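Local coordinates for protein endoglucanase, family GH5 (PDB 6GL2) that probably hydrolyses hemicellulose glucans such as mixed-linked glucan, acting as a family GH5 glycoside hydrolase with a TIM-barrel catalytic domain, at residues Ala247-Leu252 against Ala291-Arg296; Ile80-Leu85 against Ala135-Thr140; Asn211-Pro216 against Asp261-Glu266. All blocks are in the same frame, centred on the assembly; numbering follows the deposited sequence. Where two conformers were deposited one is given.

How the interactions relate
From the N terminus, interaction 2 comes first: the start of helix 82-96 meets the end of helix 117-137, closing a loop of 49 intervening residues that includes barrel strand 101-105. It is complete before the others open. Interaction 3 starts at 211-216, at the end of helix 207-212, and is closed by 261-266 at the end of helix 246-266. Interaction 1 opens near the start of that same helix, at 247-252, and closes at 291-296 on helix 284-301, so the two loops cross. Helix 246-266 is thus gripped near both ends, while interaction 2 lies across the barrel from interaction 1, with their centres 39 Å apart.

Interaction 1 of 3, residues Ala247-Leu252 against Ala291-Arg296; sequences ADKTAL and AEFYAR
Lys249 lays the aliphatic part of its side chain over one face of the Phe293 ring. The evidence for a CH-pi contact is its CG, which lies 3.8 Å from the centroid of the Phe293 ring and 21° off the ring normal. Contacts on both sides of that carbon show that the overlap is more than a single touch: Lys249 CB is 3.5 Å from Phe293 CZ, and Lys249 CD is 3.6 Å from Phe293 CE1. The rest of the lysine chain runs on extended.

Leu252 approaches the same ring from its edge, with CD2 near the ring plane and 3.8 Å from Phe293 CD2. With CG anti to the backbone N (chi1 180°), the CD2 methyl lies against both aromatic side chains, at the Phe293 edge and beside Tyr294, while CD1 meets only Tyr294, where Leu252 CD1 comes within 3.7 Å of Tyr294 CD2. Tyr294 is held further by a stack with Trp276 and by a hydrogen bond from OH to Ser228 O, while Trp243 flanks Phe293, Lys249 and Leu252.

The axes of 247-252 and 291-296 approach to 11.0 Å and cross at -29°, running in roughly the same direction, so large side chains must bridge the gap. Nearby, Asp248 belongs to a magnesium site seen in this protein, although the metal is absent here; its OD2 accepts hydrogen bonds from Gly244 N and Thr245 N. Across the two helix segments the chemistry is dispersion and CH-pi alone, which implies that shape and ring orientation, not polar pairing, set how they fit together.

Interaction 2 of 3, residues Ile80-Leu85 against Ala135-Thr140; sequences IEANWL and ANRFKT
Arg137 reaches across to Leu85 and curls over it, and each step of its chain has a neighbour. Arg137 CB sits 4.1 Å from Leu85 CD2, a loose apolar touch. Arg137 CG lies over one face of the adjacent Phe138 ring, offset toward its rim. From there the chain bends twice, at chi2 (65°) and chi3 (75°), which folds the guanidinium back across Leu85. Arg137 NE is 3.8 Å from Leu85 CB, and Arg137 CZ closes to 3.5 Å from that same Leu85 CB. The methylene stands over the centre of the guanidinium, which packs one face against it.

At the tip, Arg137 NH1 forms salt bridges with Asp86 and Glu89, which hold that nitrogen and probably help to balance the charge. Arg137 NH2 lies 3.4 Å from Ala82 O.

Behind this, Leu85 CD2 makes a distant contact, 4.5 Å, with Phe138 CE2. The phenylalanine ring also packs on Val88 and Glu89 of helix 82-96 and on Leu145 and Phe147 of strand 145-148. The contact therefore joins successive outer helices of the (beta/alpha)8 (TIM) barrel, 82-96 at its first turn and 117-137 at its end, which follow strands 61-64 and 101-105; a short connection then leads to strand 145-148.

Interaction 3 of 3, residues Asn211-Pro216 against Asp261-Glu266; sequences NDYLVP and DKFIVE
This is a T-shaped aromatic contact, with a hydrogen bond and a salt bridge that share Lys262 NZ beside it, joining the chain at the end of helix 207-212 to the last turn of helix 246-266 on the outside of the TIM barrel. The ring geometry supports the first claim: the Tyr213 and Phe263 ring centroids are 5.4 Å apart and their planes stand at 78°, with the edge of Phe263 turned toward the face of Tyr213. The closest atoms are Phe263 CE1 and Tyr213 CD2, 3.8 Å apart. Both rings pack on Val224 of strand 222-227 and on Thr200, and the tyrosine OH is hydrogen-bonded to Val198 O of strand 196-199, which ties this aromatic pair to the barrel wall.

The polar part centres on Lys262. Its chain bends at chi2 (69°), and Lys262 NZ donates a hydrogen bond to Asn211 OD1 at 3.2 Å. The donor sits at 141° to the C=O bond, slightly tilted from the carbonyl plane. Asn211 starts out pointing away from helix 246-266, but its amide end returns to meet the lysine. The same ammonium forms a salt bridge with Glu266 one turn on. Were Lys262 an alanine, the Glu266 carboxylate would probably lose its positive mate and the Asn211 amide would be freer to turn.

The helix is widened here by a pi-type turn, recognised by Glu266 N bonding to Asp261 O at 2.9 Å. Lys262 NZ meets Glu266 OE2 at 3.0 Å, on the syn lone pair of that oxygen.

Interaction 1 of 3, residues Ala247-Leu252 against Ala291-Arg296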
ATOM      1  N   ALA A 247     -25.105  11.237   7.876  1.00 19.02           N
ATOM      2  CA  ALA A 247     -24.030  12.103   8.173  1.00 19.03           C
ATOM      3  C   ALA A 247     -22.694  11.297   7.952  1.00 17.84           C
ATOM      4  O   ALA A 247     -21.691  11.852   7.465  1.00 18.79           O
ATOM      5  CB  ALA A 247     -24.108  12.533   9.647  1.00 21.06           C
ATOM      6  N   ASP A 248     -22.701  10.031   8.363  1.00 19.34           N
ATOM      7  CA  ASP A 248     -21.532   9.095   8.187  1.00 17.97           C
ATOM      8  C   ASP A 248     -21.255   8.956   6.699  1.00 17.71           C
ATOM      9  O   ASP A 248     -20.087   9.116   6.256  1.00 15.56           O
ATOM     10  CB  ASP A 248     -21.820   7.714   8.727  1.00 17.46           C
ATOM     11  CG  ASP A 248     -21.853   7.646  10.255  1.00 16.52           C
ATOM     12  OD1 ASP A 248     -21.300   8.529  10.964  1.00 21.53           O
ATOM     13  OD2 ASP A 248     -22.471   6.667  10.725  1.00 20.79           O
ATOM     14  N   LYS A 249     -22.261   8.701   5.881  1.00 16.16           N
ATOM     15  CA  LYS A 249     -22.132   8.542   4.480  1.00 16.94           C
ATOM     16  C   LYS A 249     -21.597   9.795   3.835  1.00 15.77           C
ATOM     17  O   LYS A 249     -20.628   9.782   3.058  1.00 15.58           O
ATOM     18  CB  LYS A 249     -23.440   8.083   3.830  1.00 18.70           C
ATOM     19  CG  LYS A 249     -23.800   6.658   4.223  1.00 20.54           C
ATOM     20  CD  LYS A 249     -25.118   6.223   3.723  1.00 23.92           C
ATOM     21  CE  LYS A 249     -25.400   4.907   4.352  1.00 28.48           C
ATOM     22  NZ  LYS A 249     -26.429   4.130   3.583  1.00 34.90           N
ATOM     23  N   THR A 250     -22.256  10.926   4.081  1.00 18.02           N
ATOM     24  CA  THR A 250     -21.786  12.227   3.625  1.00 17.68           C
ATOM     25  C   THR A 250     -20.306  12.566   3.984  1.00 15.13           C
ATOM     26  O   THR A 250     -19.579  13.059   3.106  1.00 17.08           O
ATOM     27  CB  THR A 250     -22.758  13.357   4.160  1.00 20.31           C
ATOM     28  OG1 THR A 250     -24.084  13.098   3.666  1.00 21.92           O
ATOM     29  CG2 THR A 250     -22.294  14.734   3.757  1.00 20.27           C
ATOM     30  N   ALA A 251     -19.894  12.313   5.215  1.00 15.48           N
ATOM     31  CA  ALA A 251     -18.543  12.561   5.624  1.00 15.50           C
ATOM     32  C   ALA A 251     -17.548  11.680   4.850  1.00 13.95           C
ATOM     33  O   ALA A 251     -16.517  12.175   4.418  1.00 14.11           O
ATOM     34  CB  ALA A 251     -18.366  12.397   7.085  1.00 14.74           C
ATOM     35  N   LEU A 252     -17.906  10.434   4.604  1.00 14.12           N
ATOM     36  CA  LEU A 252     -16.994   9.554   3.839  1.00 13.23           C
ATOM     37  C   LEU A 252     -16.915   9.920   2.369  1.00 13.49           C
ATOM     38  O   LEU A 252     -15.863   9.976   1.765  1.00 13.33           O
ATOM     39  CB  LEU A 252     -17.436   8.109   4.060  1.00 14.42           C
ATOM     40  CG  LEU A 252     -16.633   7.037   3.357  1.00 13.27           C
ATOM     41  CD1 LEU A 252     -15.112   7.150   3.471  1.00 15.29           C
ATOM     42  CD2 LEU A 252     -17.123   5.695   3.772  1.00 15.27           C
ATOM     43  N   ALA A 291     -17.992  -1.372   4.873  1.00 10.95           N
ATOM     44  CA  ALA A 291     -17.194  -1.955   3.796  1.00 10.62           C
ATOM     45  C   ALA A 291     -17.884  -1.819   2.471  1.00 10.98           C
ATOM     46  O   ALA A 291     -17.275  -1.466   1.437  1.00 12.28           O
ATOM     47  CB  ALA A 291     -16.771  -3.399   4.161  1.00 12.27           C
ATOM     48  N   GLU A 292     -19.172  -2.189   2.476  0.70 12.08           N
ATOM     49  CA  GLU A 292     -19.974  -2.105   1.246  0.70 12.88           C
ATOM     50  C   GLU A 292     -19.952  -0.682   0.652  0.70 12.38           C
ATOM     51  O   GLU A 292     -19.764  -0.476  -0.529  0.70 13.06           O
ATOM     52  CB  GLU A 292     -21.453  -2.477   1.604  0.70 15.00           C
ATOM     53  CG  GLU A 292     -21.790  -3.975   1.757  0.70 16.86           C
ATOM     54  CD  GLU A 292     -23.149  -4.283   2.329  0.70 20.84           C
ATOM     55  OE1 GLU A 292     -23.807  -3.336   2.840  0.70 24.27           O
ATOM     56  OE2 GLU A 292     -23.545  -5.499   2.321  0.70 23.48           O
ATOM     57  N   PHE A 293     -20.186   0.285   1.546  1.00 12.40           N
ATOM     58  CA  PHE A 293     -20.341   1.701   1.125  1.00 12.79           C
ATOM     59  C   PHE A 293     -19.003   2.311   0.649  1.00 11.62           C
ATOM     60  O   PHE A 293     -18.866   2.939  -0.358  1.00 12.30           O
ATOM     61  CB  PHE A 293     -20.879   2.536   2.263  1.00 13.46           C
ATOM     62  CG  PHE A 293     -21.271   3.938   1.844  1.00 15.24           C
ATOM     63  CD1 PHE A 293     -22.559   4.255   1.327  1.00 16.91           C
ATOM     64  CD2 PHE A 293     -20.339   4.961   1.870  1.00 16.30           C
ATOM     65  CE1 PHE A 293     -22.876   5.551   0.956  1.00 18.78           C
ATOM     66  CE2 PHE A 293     -20.676   6.289   1.464  1.00 16.72           C
ATOM     67  CZ  PHE A 293     -21.938   6.565   1.000  1.00 18.64           C
ATOM     68  N   TYR A 294     -17.978   1.981   1.451  1.00 10.67           N
ATOM     69  CA  TYR A 294     -16.625   2.502   1.133  1.00 11.34           C
ATOM     70  C   TYR A 294     -16.174   2.011  -0.240  1.00 11.75           C
ATOM     71  O   TYR A 294     -15.655   2.718  -1.071  1.00 12.32           O
ATOM     72  CB  TYR A 294     -15.705   2.134   2.344  1.00 10.83           C
ATOM     73  CG  TYR A 294     -14.325   2.817   2.338  1.00 10.89           C
ATOM     74  CD1 TYR A 294     -13.417   2.535   1.338  1.00 10.80           C
ATOM     75  CD2 TYR A 294     -13.931   3.661   3.350  1.00 11.51           C
ATOM     76  CE1 TYR A 294     -12.174   3.119   1.297  1.00 10.34           C
ATOM     77  CE2 TYR A 294     -12.684   4.266   3.319  1.00 11.73           C
ATOM     78  CZ  TYR A 294     -11.753   3.945   2.298  1.00 11.26           C
ATOM     79  OH  TYR A 294     -10.517   4.546   2.256  1.00 10.95           O
ATOM     80  N   ALA A 295     -16.250   0.654  -0.391  1.00 11.39           N
ATOM     81  CA  ALA A 295     -15.743   0.026  -1.588  1.00 12.56           C
ATOM     82  C   ALA A 295     -16.533   0.557  -2.836  1.00 11.43           C
ATOM     83  O   ALA A 295     -15.945   0.867  -3.877  1.00 13.63           O
ATOM     84  CB  ALA A 295     -15.804  -1.499  -1.502  1.00 14.54           C
ATOM     85  N   ARG A 296     -17.851   0.658  -2.709  1.00 13.10           N
ATOM     86  CA  ARG A 296     -18.727   1.178  -3.789  0.50 13.53           C
ATOM     87  C   ARG A 296     -18.281   2.619  -4.115  1.00 13.29           C
ATOM     88  O   ARG A 296     -18.159   2.975  -5.256  1.00 13.77           O
ATOM     89  CB  ARG A 296     -20.205   1.096  -3.388  0.50 14.38           C
ATOM     90  CG  ARG A 296     -21.208   1.904  -4.237  0.50 14.76           C
ATOM     91  CD  ARG A 296     -22.655   1.842  -3.679  0.50 15.76           C
ATOM     92  NE  ARG A 296     -23.598   2.414  -4.654  0.50 17.48           N
ATOM     93  CZ  ARG A 296     -24.315   1.705  -5.534  0.50 16.76           C
ATOM     94  NH1 ARG A 296     -24.370   0.397  -5.468  0.50 14.37           N
ATOM     95  NH2 ARG A 296     -25.077   2.346  -6.411  0.50 16.58           N
TER

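Interaction 2 of 3, residues Ile80-Leu85 against Ala135-Thr140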
ATOM      1  N   ILE A  80      20.908  -6.491   0.069  1.00 10.77           N
ATOM      2  CA  ILE A  80      19.730  -7.196   0.543  1.00  9.01           C
ATOM      3  C   ILE A  80      20.010  -8.684   0.500  1.00 10.58           C
ATOM      4  O   ILE A  80      20.468  -9.206  -0.567  1.00 10.86           O
ATOM      5  CB  ILE A  80      18.485  -6.866  -0.341  1.00  8.86           C
ATOM      6  CG1 ILE A  80      18.180  -5.354  -0.385  1.00  9.89           C
ATOM      7  CG2 ILE A  80      17.275  -7.642   0.189  1.00 10.85           C
ATOM      8  CD1 ILE A  80      17.040  -4.981  -1.334  1.00 10.14           C
ATOM      9  N   GLU A  81      19.686  -9.420   1.539  0.50  9.90           N
ATOM     10  CA  GLU A  81      19.896 -10.847   1.541  0.50  9.99           C
ATOM     11  C   GLU A  81      19.125 -11.514   0.422  0.50 10.32           C
ATOM     12  O   GLU A  81      17.928 -11.313   0.281  0.50 10.10           O
ATOM     13  CB  GLU A  81      19.510 -11.420   2.918  0.50 10.48           C
ATOM     14  CG  GLU A  81      20.311 -10.880   4.108  0.50 11.61           C
ATOM     15  CD  GLU A  81      19.777 -11.384   5.451  0.50 14.82           C
ATOM     16  OE1 GLU A  81      18.731 -12.039   5.493  0.50 17.25           O
ATOM     17  OE2 GLU A  81      20.406 -11.108   6.493  0.50 17.63           O
ATOM     18  N   ALA A  82      19.814 -12.352  -0.337  1.00  9.76           N
ATOM     19  CA  ALA A  82      19.211 -13.031  -1.460  1.00  9.28           C
ATOM     20  C   ALA A  82      18.046 -13.915  -1.102  1.00 10.06           C
ATOM     21  O   ALA A  82      17.047 -13.915  -1.813  1.00 10.27           O
ATOM     22  CB  ALA A  82      20.290 -13.804  -2.192  1.00 11.43           C
ATOM     23  N   ASN A  83      18.154 -14.572   0.025  0.50  9.70           N
ATOM     24  CA  ASN A  83      17.091 -15.428   0.380  0.50  9.82           C
ATOM     25  C   ASN A  83      15.802 -14.711   0.802  0.50  9.81           C
ATOM     26  O   ASN A  83      14.734 -15.315   0.734  0.50 10.90           O
ATOM     27  CB  ASN A  83      17.535 -16.518   1.382  0.50 13.63           C
ATOM     28  CG  ASN A  83      17.992 -15.985   2.728  0.50 15.32           C
ATOM     29  OD1 ASN A  83      18.054 -14.792   2.994  0.50 17.53           O
ATOM     30  ND2 ASN A  83      18.318 -16.947   3.627  0.50 20.53           N
ATOM     31  N   TRP A  84      15.939 -13.468   1.236  1.00  9.20           N
ATOM     32  CA  TRP A  84      14.774 -12.621   1.525  1.00  8.50           C
ATOM     33  C   TRP A  84      14.091 -12.227   0.224  1.00  9.02           C
ATOM     34  O   TRP A  84      12.858 -12.319   0.106  1.00  8.73           O
ATOM     35  CB  TRP A  84      15.221 -11.452   2.375  1.00  8.65           C
ATOM     36  CG  TRP A  84      14.069 -10.600   2.832  1.00  8.84           C
ATOM     37  CD1 TRP A  84      13.791  -9.325   2.487  1.00  9.75           C
ATOM     38  CD2 TRP A  84      13.023 -11.012   3.737  1.00  8.96           C
ATOM     39  NE1 TRP A  84      12.718  -8.856   3.174  1.00 10.32           N
ATOM     40  CE2 TRP A  84      12.172  -9.859   3.920  1.00 10.25           C
ATOM     41  CE3 TRP A  84      12.717 -12.149   4.383  1.00 10.44           C
ATOM     42  CZ2 TRP A  84      11.119  -9.878   4.827  1.00 11.21           C
ATOM     43  CZ3 TRP A  84      11.611 -12.159   5.259  1.00 10.23           C
ATOM     44  CH2 TRP A  84      10.842 -11.059   5.467  1.00 11.76           C
ATOM     45  N   LEU A  85      14.885 -11.765  -0.747  1.00  7.72           N
ATOM     46  CA  LEU A  85      14.320 -11.530  -2.061  1.00  7.64           C
ATOM     47  C   LEU A  85      13.621 -12.765  -2.596  1.00  8.64           C
ATOM     48  O   LEU A  85      12.600 -12.611  -3.263  1.00  9.07           O
ATOM     49  CB  LEU A  85      15.386 -11.011  -3.025  1.00  7.98           C
ATOM     50  CG  LEU A  85      15.860  -9.595  -2.800  1.00  8.57           C
ATOM     51  CD1 LEU A  85      17.205  -9.301  -3.433  1.00 10.93           C
ATOM     52  CD2 LEU A  85      14.903  -8.604  -3.358  1.00 10.26           C
ATOM     53  N   ALA A 135      14.435  -3.413  -7.631  1.00  8.83           N
ATOM     54  CA  ALA A 135      14.045  -3.282  -8.969  1.00  8.98           C
ATOM     55  C   ALA A 135      14.788  -4.285  -9.867  1.00 10.52           C
ATOM     56  O   ALA A 135      14.196  -4.853 -10.789  1.00 10.32           O
ATOM     57  CB  ALA A 135      14.379  -1.836  -9.407  1.00  9.85           C
ATOM     58  N   ASN A 136      16.095  -4.495  -9.651  1.00  9.51           N
ATOM     59  CA  ASN A 136      16.819  -5.433 -10.510  1.00 10.49           C
ATOM     60  C   ASN A 136      16.359  -6.868 -10.291  1.00 10.32           C
ATOM     61  O   ASN A 136      16.256  -7.594 -11.272  1.00 10.53           O
ATOM     62  CB  ASN A 136      18.345  -5.258 -10.341  1.00 10.57           C
ATOM     63  CG  ASN A 136      18.893  -4.073 -11.171  1.00 11.10           C
ATOM     64  OD1 ASN A 136      18.326  -3.830 -12.241  1.00 13.90           O
ATOM     65  ND2 ASN A 136      19.945  -3.441 -10.750  1.00 15.50           N
ATOM     66  N   ARG A 137      15.951  -7.245  -9.064  1.00  9.63           N
ATOM     67  CA  ARG A 137      15.455  -8.577  -8.893  1.00 10.88           C
ATOM     68  C   ARG A 137      14.242  -8.821  -9.751  1.00 11.10           C
ATOM     69  O   ARG A 137      14.078  -9.913 -10.298  1.00 11.89           O
ATOM     70  CB  ARG A 137      15.144  -8.866  -7.408  1.00  9.34           C
ATOM     71  CG  ARG A 137      14.418 -10.157  -7.233  1.00 10.58           C
ATOM     72  CD  ARG A 137      15.186 -11.376  -7.609  1.00  9.45           C
ATOM     73  NE  ARG A 137      16.221 -11.775  -6.667  1.00  8.99           N
ATOM     74  CZ  ARG A 137      16.228 -12.845  -5.914  1.00  9.21           C
ATOM     75  NH1 ARG A 137      15.166 -13.586  -5.740  1.00 10.33           N
ATOM     76  NH2 ARG A 137      17.301 -13.104  -5.155  1.00 10.23           N
ATOM     77  N   PHE A 138      13.350  -7.818  -9.816  1.00 10.35           N
ATOM     78  CA  PHE A 138      12.090  -7.950 -10.451  1.00 10.82           C
ATOM     79  C   PHE A 138      11.953  -7.408 -11.871  1.00 10.93           C
ATOM     80  O   PHE A 138      10.887  -7.234 -12.424  1.00 11.09           O
ATOM     81  CB  PHE A 138      11.003  -7.356  -9.549  1.00 10.82           C
ATOM     82  CG  PHE A 138      10.805  -8.144  -8.247  1.00  9.27           C
ATOM     83  CD1 PHE A 138      10.095  -9.335  -8.297  1.00 10.92           C
ATOM     84  CD2 PHE A 138      11.357  -7.762  -7.062  1.00 10.33           C
ATOM     85  CE1 PHE A 138       9.954 -10.117  -7.172  1.00 11.53           C
ATOM     86  CE2 PHE A 138      11.239  -8.576  -5.909  1.00 10.97           C
ATOM     87  CZ  PHE A 138      10.508  -9.743  -5.991  1.00 10.69           C
ATOM     88  N   LYS A 139      13.085  -7.051 -12.446  1.00 10.61           N
ATOM     89  CA  LYS A 139      13.125  -6.295 -13.703  1.00 12.32           C
ATOM     90  C   LYS A 139      12.479  -6.920 -14.875  1.00 11.60           C
ATOM     91  O   LYS A 139      11.811  -6.229 -15.646  1.00 14.43           O
ATOM     92  CB  LYS A 139      14.562  -5.965 -14.072  1.00 12.80           C
ATOM     93  CG  LYS A 139      14.733  -5.033 -15.289  1.00 14.27           C
ATOM     94  CD  LYS A 139      15.987  -4.108 -15.181  1.00 16.56           C
ATOM     95  CE  LYS A 139      17.277  -4.869 -15.141  1.00 17.76           C
ATOM     96  NZ  LYS A 139      18.492  -4.016 -15.084  1.00 17.32           N
ATOM     97  N   THR A 140      12.457  -8.232 -14.955  1.00 11.93           N
ATOM     98  CA  THR A 140      11.886  -8.891 -16.145  1.00 12.95           C
ATOM     99  C   THR A 140      10.425  -9.147 -16.009  1.00 12.15           C
ATOM    100  O   THR A 140       9.757  -9.620 -16.948  1.00 12.96           O
ATOM    101  CB  THR A 140      12.577 -10.177 -16.482  1.00 13.88           C
ATOM    102  OG1 THR A 140      12.351 -11.179 -15.467  1.00 15.69           O
ATOM    103  CG2 THR A 140      14.066  -9.926 -16.814  1.00 16.51           C
TER

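Interaction 3 of 3, residues Asn211-Pro216 against Asp261-Glu266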
ATOM      1  N   ASN A 211      -1.520  18.946  -0.867  1.00 18.26           N
ATOM      2  CA  ASN A 211      -1.110  20.138  -1.596  1.00 18.44           C
ATOM      3  C   ASN A 211       0.400  20.108  -1.914  1.00 18.49           C
ATOM      4  O   ASN A 211       0.824  20.564  -2.986  1.00 20.87           O
ATOM      5  CB  ASN A 211      -1.566  21.405  -0.813  1.00 21.98           C
ATOM      6  CG  ASN A 211      -3.138  21.597  -0.803  1.00 27.97           C
ATOM      7  OD1 ASN A 211      -3.842  21.217  -1.763  1.00 34.16           O
ATOM      8  ND2 ASN A 211      -3.688  22.214   0.277  1.00 32.79           N
ATOM      9  N   ASP A 212       1.205  19.481  -1.014  1.00 16.11           N
ATOM     10  CA  ASP A 212       2.652  19.456  -1.168  1.00 18.10           C
ATOM     11  C   ASP A 212       3.178  18.248  -1.931  1.00 16.31           C
ATOM     12  O   ASP A 212       4.379  18.199  -2.193  1.00 18.71           O
ATOM     13  CB  ASP A 212       3.307  19.583   0.183  1.00 18.33           C
ATOM     14  CG  ASP A 212       3.243  21.022   0.737  1.00 24.16           C
ATOM     15  OD1 ASP A 212       2.710  21.923   0.048  1.00 26.38           O
ATOM     16  OD2 ASP A 212       3.692  21.199   1.869  1.00 22.80           O
ATOM     17  N   TYR A 213       2.331  17.344  -2.359  1.00 16.90           N
ATOM     18  CA  TYR A 213       2.754  16.153  -3.044  1.00 15.47           C
ATOM     19  C   TYR A 213       3.366  16.457  -4.389  1.00 15.36           C
ATOM     20  O   TYR A 213       2.762  17.213  -5.184  1.00 16.04           O
ATOM     21  CB  TYR A 213       1.504  15.353  -3.247  1.00 15.19           C
ATOM     22  CG  TYR A 213       1.653  14.078  -4.040  1.00 14.19           C
ATOM     23  CD1 TYR A 213       2.189  12.974  -3.430  1.00 13.85           C
ATOM     24  CD2 TYR A 213       1.229  13.965  -5.350  1.00 13.36           C
ATOM     25  CE1 TYR A 213       2.309  11.764  -4.115  1.00 12.83           C
ATOM     26  CE2 TYR A 213       1.369  12.769  -6.055  1.00 12.69           C
ATOM     27  CZ  TYR A 213       1.910  11.650  -5.386  1.00 11.93           C
ATOM     28  OH  TYR A 213       1.966  10.440  -6.123  1.00 12.75           O
ATOM     29  N   LEU A 214       4.483  15.844  -4.717  1.00 14.24           N
ATOM     30  CA  LEU A 214       5.148  15.973  -5.963  1.00 14.54           C
ATOM     31  C   LEU A 214       5.401  14.627  -6.601  1.00 13.91           C
ATOM     32  O   LEU A 214       5.999  13.738  -5.978  1.00 16.77           O
ATOM     33  CB  LEU A 214       6.521  16.696  -5.846  1.00 16.95           C
ATOM     34  CG  LEU A 214       6.398  18.151  -5.394  1.00 17.97           C
ATOM     35  CD1 LEU A 214       7.807  18.653  -5.052  1.00 22.02           C
ATOM     36  CD2 LEU A 214       5.747  19.002  -6.477  1.00 19.17           C
ATOM     37  N   VAL A 215       5.079  14.465  -7.855  1.00 12.69           N
ATOM     38  CA  VAL A 215       5.415  13.259  -8.604  1.00 13.49           C
ATOM     39  C   VAL A 215       6.802  13.457  -9.237  1.00 14.13           C
ATOM     40  O   VAL A 215       7.028  14.418 -10.020  1.00 14.17           O
ATOM     41  CB  VAL A 215       4.412  12.985  -9.748  1.00 13.82           C
ATOM     42  CG1 VAL A 215       4.844  11.806 -10.601  1.00 15.45           C
ATOM     43  CG2 VAL A 215       3.032  12.735  -9.166  1.00 16.92           C
ATOM     44  N   PRO A 216       7.801  12.639  -8.898  1.00 14.20           N
ATOM     45  CA  PRO A 216       9.124  12.780  -9.447  1.00 13.70           C
ATOM     46  C   PRO A 216       9.116  12.835 -10.953  1.00 13.48           C
ATOM     47  O   PRO A 216       8.528  11.988 -11.634  1.00 14.28           O
ATOM     48  CB  PRO A 216       9.864  11.529  -8.936  1.00 14.68           C
ATOM     49  CG  PRO A 216       9.163  11.207  -7.674  1.00 14.68           C
ATOM     50  CD  PRO A 216       7.724  11.519  -7.906  1.00 14.72           C
ATOM     51  N   ASP A 261     -10.961  15.039  -6.188  1.00 15.65           N
ATOM     52  CA  ASP A 261     -10.824  16.427  -6.716  1.00 15.56           C
ATOM     53  C   ASP A 261      -9.389  16.881  -6.911  1.00 16.58           C
ATOM     54  O   ASP A 261      -9.022  17.536  -7.900  1.00 17.89           O
ATOM     55  CB  ASP A 261     -11.635  17.405  -5.878  1.00 18.79           C
ATOM     56  CG  ASP A 261     -13.151  17.179  -5.984  1.00 20.39           C
ATOM     57  OD1 ASP A 261     -13.622  16.460  -6.873  1.00 21.71           O
ATOM     58  OD2 ASP A 261     -13.859  17.771  -5.097  1.00 25.52           O
ATOM     59  N   LYS A 262      -8.521  16.502  -5.954  1.00 13.57           N
ATOM     60  CA  LYS A 262      -7.110  16.910  -5.993  1.00 15.31           C
ATOM     61  C   LYS A 262      -6.392  16.070  -7.040  1.00 15.09           C
ATOM     62  O   LYS A 262      -5.785  16.565  -7.944  1.00 16.24           O
ATOM     63  CB  LYS A 262      -6.411  16.773  -4.643  1.00 16.97           C
ATOM     64  CG  LYS A 262      -4.933  17.104  -4.677  1.00 19.06           C
ATOM     65  CD  LYS A 262      -4.834  18.618  -4.923  1.00 24.90           C
ATOM     66  CE  LYS A 262      -3.478  19.277  -4.743  1.00 30.36           C
ATOM     67  NZ  LYS A 262      -3.699  20.760  -4.934  1.00 35.31           N
ATOM     68  N   PHE A 263      -6.403  14.737  -6.884  1.00 14.64           N
ATOM     69  CA  PHE A 263      -5.551  13.886  -7.710  1.00 13.56           C
ATOM     70  C   PHE A 263      -6.121  13.575  -9.087  1.00 12.58           C
ATOM     71  O   PHE A 263      -5.393  13.634 -10.057  1.00 14.40           O
ATOM     72  CB  PHE A 263      -5.183  12.603  -6.971  1.00 14.00           C
ATOM     73  CG  PHE A 263      -4.421  12.865  -5.686  1.00 13.98           C
ATOM     74  CD1 PHE A 263      -3.197  13.466  -5.756  1.00 14.34           C
ATOM     75  CD2 PHE A 263      -4.856  12.444  -4.438  1.00 14.61           C
ATOM     76  CE1 PHE A 263      -2.478  13.672  -4.592  1.00 15.17           C
ATOM     77  CE2 PHE A 263      -4.084  12.618  -3.270  1.00 15.43           C
ATOM     78  CZ  PHE A 263      -2.910  13.262  -3.376  1.00 15.18           C
ATOM     79  N   ILE A 264      -7.330  13.095  -9.108  1.00 14.46           N
ATOM     80  CA  ILE A 264      -7.937  12.650 -10.333  1.00 13.51           C
ATOM     81  C   ILE A 264      -8.320  13.824 -11.268  1.00 16.33           C
ATOM     82  O   ILE A 264      -8.002  13.789 -12.471  1.00 17.15           O
ATOM     83  CB  ILE A 264      -9.189  11.761 -10.084  1.00 14.67           C
ATOM     84  CG1 ILE A 264      -8.782  10.490  -9.249  1.00 14.35           C
ATOM     85  CG2 ILE A 264      -9.879  11.423 -11.444  1.00 15.82           C
ATOM     86  CD1 ILE A 264      -9.866   9.613  -8.748  1.00 15.46           C
ATOM     87  N   VAL A 265      -8.991  14.797 -10.693  1.00 16.47           N
ATOM     88  CA  VAL A 265      -9.487  15.977 -11.496  1.00 18.33           C
ATOM     89  C   VAL A 265      -8.327  16.968 -11.635  1.00 16.91           C
ATOM     90  O   VAL A 265      -7.810  17.157 -12.742  1.00 23.57           O
ATOM     91  CB  VAL A 265     -10.742  16.570 -10.859  1.00 17.58           C
ATOM     92  CG1 VAL A 265     -11.154  17.876 -11.590  1.00 19.17           C
ATOM     93  CG2 VAL A 265     -11.854  15.564 -10.769  1.00 19.17           C
ATOM     94  N   GLU A 266      -7.873  17.583 -10.578  1.00 17.88           N
ATOM     95  CA  GLU A 266      -6.861  18.613 -10.747  1.00 20.82           C
ATOM     96  C   GLU A 266      -5.529  18.099 -11.326  1.00 21.01           C
ATOM     97  O   GLU A 266      -4.926  18.731 -12.192  1.00 24.45           O
ATOM     98  CB  GLU A 266      -6.647  19.376  -9.446  1.00 21.62           C
ATOM     99  CG  GLU A 266      -5.532  20.422  -9.465  1.00 29.68           C
ATOM    100  CD  GLU A 266      -4.962  20.726  -8.076  1.00 38.10           C
ATOM    101  OE1 GLU A 266      -5.793  21.113  -7.186  1.00 44.16           O
ATOM    102  OE2 GLU A 266      -3.698  20.536  -7.890  1.00 44.48           O
TER